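Long-range contact in type I site-specific restriction-modification system, R (Restriction) subunit (Vibrio vulnificus, PDB 3H1T), which probably serves as the ATP-dependent DNA-translocating and DNA-cleaving subunit of a type I restriction enzyme, here as a fragment holding its N-terminal and helicase-like domains: residues Asp85-Ala93 / Gln106-Lys117. Residues are numbered along the deposited sequence; the frame is centred on the assembly and turned at random.
Sequences DFPIAVVEA and QAKDYAEILGLK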
loop_
_atom_site.group_PDB
_atom_site.type_symbol
_atom_site.label_atom_id
_atom_site.label_comp_id
_atom_site.label_asym_id
_atom_site.label_seq_id
_atom_site.Cartn_x
_atom_site.Cartn_y
_atom_site.Cartn_z
ATOM N N ASP A 85 -18.819 6.743 -8.877
ATOM C CA ASP A 85 -17.758 6.594 -7.896
ATOM C C ASP A 85 -18.232 5.903 -6.634
ATOM O O ASP A 85 -17.613 6.050 -5.578
ATOM C CB ASP A 85 -17.184 7.967 -7.530
ATOM C CG ASP A 85 -16.479 8.634 -8.689
ATOM O OD1 ASP A 85 -15.765 7.921 -9.422
ATOM O OD2 ASP A 85 -16.623 9.864 -8.867
ATOM N N PHE A 86 -19.322 5.147 -6.739
ATOM C CA PHE A 86 -19.841 4.462 -5.559
ATOM C C PHE A 86 -20.418 3.064 -5.803
ATOM O O PHE A 86 -21.632 2.891 -5.941
ATOM C CB PHE A 86 -20.870 5.361 -4.857
ATOM C CG PHE A 86 -21.164 4.963 -3.433
ATOM C CD1 PHE A 86 -22.131 4.003 -3.143
ATOM C CD2 PHE A 86 -20.487 5.564 -2.376
ATOM C CE1 PHE A 86 -22.414 3.660 -1.826
ATOM C CE2 PHE A 86 -20.769 5.226 -1.058
ATOM C CZ PHE A 86 -21.732 4.276 -0.786
ATOM N N PRO A 87 -19.549 2.043 -5.862
ATOM C CA PRO A 87 -19.975 0.658 -6.068
ATOM C C PRO A 87 -20.798 0.204 -4.854
ATOM O O PRO A 87 -20.584 0.691 -3.743
ATOM C CB PRO A 87 -18.645 -0.090 -6.202
ATOM C CG PRO A 87 -17.702 0.731 -5.398
ATOM C CD PRO A 87 -18.083 2.140 -5.781
ATOM N N ILE A 88 -21.741 -0.708 -5.036
ATOM C CA ILE A 88 -22.530 -1.126 -3.904
ATOM C C ILE A 88 -22.863 -2.618 -3.811
ATOM O O ILE A 88 -23.133 -3.109 -2.727
ATOM C CB ILE A 88 -23.842 -0.280 -3.823
ATOM C CG1 ILE A 88 -24.529 -0.508 -2.463
ATOM C CG2 ILE A 88 -24.750 -0.628 -4.996
ATOM C CD1 ILE A 88 -25.534 0.570 -2.079
ATOM N N ALA A 89 -22.835 -3.344 -4.921
ATOM C CA ALA A 89 -23.119 -4.785 -4.890
ATOM C C ALA A 89 -22.367 -5.583 -5.955
ATOM O O ALA A 89 -21.766 -5.023 -6.870
ATOM C CB ALA A 89 -24.630 -5.046 -5.024
ATOM N N VAL A 90 -22.417 -6.901 -5.841
ATOM C CA VAL A 90 -21.730 -7.741 -6.807
ATOM C C VAL A 90 -22.538 -9.001 -7.123
ATOM O O VAL A 90 -23.257 -9.518 -6.266
ATOM C CB VAL A 90 -20.300 -8.088 -6.281
ATOM C CG1 VAL A 90 -20.376 -9.019 -5.078
ATOM C CG2 VAL A 90 -19.466 -8.665 -7.406
ATOM N N VAL A 91 -22.428 -9.481 -8.356
ATOM C CA VAL A 91 -23.182 -10.650 -8.779
ATOM C C VAL A 91 -22.346 -11.767 -9.395
ATOM O O VAL A 91 -21.457 -11.524 -10.206
ATOM C CB VAL A 91 -24.252 -10.259 -9.844
ATOM C CG1 VAL A 91 -25.137 -11.465 -10.179
ATOM C CG2 VAL A 91 -25.091 -9.110 -9.327
ATOM N N GLU A 92 -22.642 -13.000 -9.019
ATOM C CA GLU A 92 -21.960 -14.149 -9.590
ATOM C C GLU A 92 -23.025 -14.844 -10.438
ATOM O O GLU A 92 -24.057 -15.264 -9.922
ATOM C CB GLU A 92 -21.453 -15.095 -8.492
ATOM C CG GLU A 92 -19.939 -15.338 -8.453
ATOM C CD GLU A 92 -19.352 -15.889 -9.751
ATOM O OE1 GLU A 92 -19.681 -17.032 -10.137
ATOM O OE2 GLU A 92 -18.549 -15.167 -10.381
ATOM N N ALA A 93 -22.795 -14.953 -11.737
ATOM C CA ALA A 93 -23.778 -15.596 -12.593
ATOM C C ALA A 93 -23.319 -17.006 -12.901
ATOM O O ALA A 93 -22.132 -17.313 -12.825
ATOM C CB ALA A 93 -23.962 -14.797 -13.889
ATOM N N GLN A 106 -18.674 -17.738 -3.658
ATOM C CA GLN A 106 -17.799 -17.002 -4.572
ATOM C C GLN A 106 -18.198 -15.524 -4.638
ATOM O O GLN A 106 -17.349 -14.641 -4.718
ATOM C CB GLN A 106 -17.850 -17.601 -5.984
ATOM C CG GLN A 106 -17.000 -16.833 -7.015
ATOM C CD GLN A 106 -15.522 -16.765 -6.640
ATOM O OE1 GLN A 106 -14.820 -17.781 -6.645
ATOM N NE2 GLN A 106 -15.048 -15.566 -6.304
ATOM N N ALA A 107 -19.500 -15.265 -4.622
ATOM C CA ALA A 107 -20.003 -13.900 -4.672
ATOM C C ALA A 107 -19.709 -13.189 -3.359
ATOM O O ALA A 107 -19.384 -12.007 -3.348
ATOM C CB ALA A 107 -21.499 -13.897 -4.946
ATOM N N LYS A 108 -19.836 -13.913 -2.252
ATOM C CA LYS A 108 -19.557 -13.350 -0.932
ATOM C C LYS A 108 -18.072 -12.982 -0.835
ATOM O O LYS A 108 -17.703 -11.978 -0.237
ATOM C CB LYS A 108 -19.908 -14.362 0.171
ATOM C CG LYS A 108 -21.400 -14.474 0.462
ATOM C CD LYS A 108 -21.734 -15.529 1.511
ATOM C CE LYS A 108 -20.889 -15.397 2.772
ATOM N NZ LYS A 108 -21.584 -15.932 3.977
ATOM N N ASP A 109 -17.225 -13.805 -1.446
ATOM C CA ASP A 109 -15.788 -13.574 -1.431
ATOM C C ASP A 109 -15.407 -12.294 -2.175
ATOM O O ASP A 109 -14.469 -11.615 -1.777
ATOM C CB ASP A 109 -15.047 -14.769 -2.041
ATOM C CG ASP A 109 -13.650 -14.951 -1.462
ATOM O OD1 ASP A 109 -13.528 -15.354 -0.288
ATOM O OD2 ASP A 109 -12.668 -14.693 -2.190
ATOM N N TYR A 110 -16.123 -11.970 -3.250
ATOM C CA TYR A 110 -15.841 -10.764 -4.026
ATOM C C TYR A 110 -16.358 -9.541 -3.286
ATOM O O TYR A 110 -15.793 -8.448 -3.377
ATOM C CB TYR A 110 -16.517 -10.814 -5.402
ATOM C CG TYR A 110 -15.870 -11.712 -6.429
ATOM C CD1 TYR A 110 -14.533 -11.550 -6.792
ATOM C CD2 TYR A 110 -16.609 -12.699 -7.072
ATOM C CE1 TYR A 110 -13.942 -12.357 -7.776
ATOM C CE2 TYR A 110 -16.037 -13.509 -8.054
ATOM C CZ TYR A 110 -14.700 -13.333 -8.401
ATOM O OH TYR A 110 -14.132 -14.151 -9.353
ATOM N N ALA A 111 -17.460 -9.738 -2.576
ATOM C CA ALA A 111 -18.079 -8.678 -1.804
ATOM C C ALA A 111 -17.106 -8.275 -0.721
ATOM O O ALA A 111 -16.812 -7.101 -0.528
ATOM C CB ALA A 111 -19.367 -9.177 -1.189
ATOM N N GLU A 112 -16.599 -9.278 -0.015
ATOM C CA GLU A 112 -15.641 -9.058 1.057
ATOM C C GLU A 112 -14.359 -8.399 0.516
ATOM O O GLU A 112 -13.827 -7.481 1.137
ATOM C CB GLU A 112 -15.344 -10.391 1.758
ATOM C CG GLU A 112 -16.490 -10.850 2.670
ATOM C CD GLU A 112 -16.613 -12.368 2.814
ATOM O OE1 GLU A 112 -15.625 -13.079 2.541
ATOM O OE2 GLU A 112 -17.697 -12.850 3.211
ATOM N N ILE A 113 -13.868 -8.829 -0.643
ATOM C CA ILE A 113 -12.661 -8.229 -1.206
ATOM C C ILE A 113 -12.860 -6.787 -1.698
ATOM O O ILE A 113 -11.977 -5.955 -1.559
ATOM C CB ILE A 113 -12.130 -9.065 -2.396
ATOM C CG1 ILE A 113 -11.469 -10.344 -1.892
ATOM C CG2 ILE A 113 -11.116 -8.262 -3.205
ATOM C CD1 ILE A 113 -11.169 -11.342 -3.007
ATOM N N LEU A 114 -14.022 -6.508 -2.281
ATOM C CA LEU A 114 -14.337 -5.187 -2.807
ATOM C C LEU A 114 -14.986 -4.276 -1.767
ATOM O O LEU A 114 -15.347 -3.143 -2.072
ATOM C CB LEU A 114 -15.258 -5.325 -4.017
ATOM C CG LEU A 114 -14.759 -6.109 -5.232
ATOM C CD1 LEU A 114 -15.935 -6.409 -6.134
ATOM C CD2 LEU A 114 -13.693 -5.324 -5.982
ATOM N N GLY A 115 -15.152 -4.768 -0.549
ATOM C CA GLY A 115 -15.759 -3.955 0.487
ATOM C C GLY A 115 -17.236 -3.659 0.314
ATOM O O GLY A 115 -17.702 -2.581 0.705
ATOM N N LEU A 116 -17.981 -4.602 -0.254
ATOM C CA LEU A 116 -19.408 -4.396 -0.491
ATOM C C LEU A 116 -20.251 -5.114 0.544
ATOM O O LEU A 116 -19.804 -6.084 1.155
ATOM C CB LEU A 116 -19.800 -4.890 -1.881
ATOM C CG LEU A 116 -18.844 -4.346 -2.956
ATOM C CD1 LEU A 116 -19.284 -4.833 -4.316
ATOM C CD2 LEU A 116 -18.783 -2.816 -2.926
ATOM N N LYS A 117 -21.471 -4.622 0.739
ATOM C CA LYS A 117 -22.412 -5.172 1.712
ATOM C C LYS A 117 -23.517 -6.012 1.087
ATOM O O LYS A 117 -24.374 -6.521 1.803
ATOM C CB LYS A 117 -23.071 -4.030 2.491
ATOM C CG LYS A 117 -22.605 -3.846 3.920
ATOM C CD LYS A 117 -21.168 -3.360 3.998
ATOM C CE LYS A 117 -20.753 -3.071 5.449
ATOM N NZ LYS A 117 -19.770 -4.055 5.989
HETATM O O HOH W 1 -22.303 -2.028 -0.351
#
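Pro87 opens the contact by setting its CB 4.3 Å from Leu116 CD2, within a beta-alpha-beta unit of the N-terminal mixed sheet: strand 86-93, helix 104-114, then the parallel neighbour 118-122. Helix and strand run nearly antiparallel, 152° between their directions, and no direct hydrogen bond joins them. Ile88 forms a classic beta bulge with Ala89 opposite Leu80, and one water bridges the gap, donating to Ile88 O (2.7 Å) and accepting from Lys117 N. Ala89 turns its methyl to the other side of the sheet, toward Phe118 and Tyr120, and offers its backbone instead: Leu116 CD1 rests 3.6 Å from Ala89 O. Leu116 reaches the strand just past Gly115, whose positive phi belongs to a Schellman motif. Val90 is wedged between that leucine and the helix. Its CG1, placed between its own N and carbonyl carbon (chi1 69°), meets Ala107 O and the methyl of Ala111, while CG2 faces Tyr110 CB and Leu114 CD1. Glu92 lays CB on Ala107 CB (3.7 Å) and CG on Gln106 CG, and a bend at chi2 carries the carboxylate toward Tyr110, where its OE2 ends at the ring edge, 3.8 Å from CE2, the two planes 34° apart.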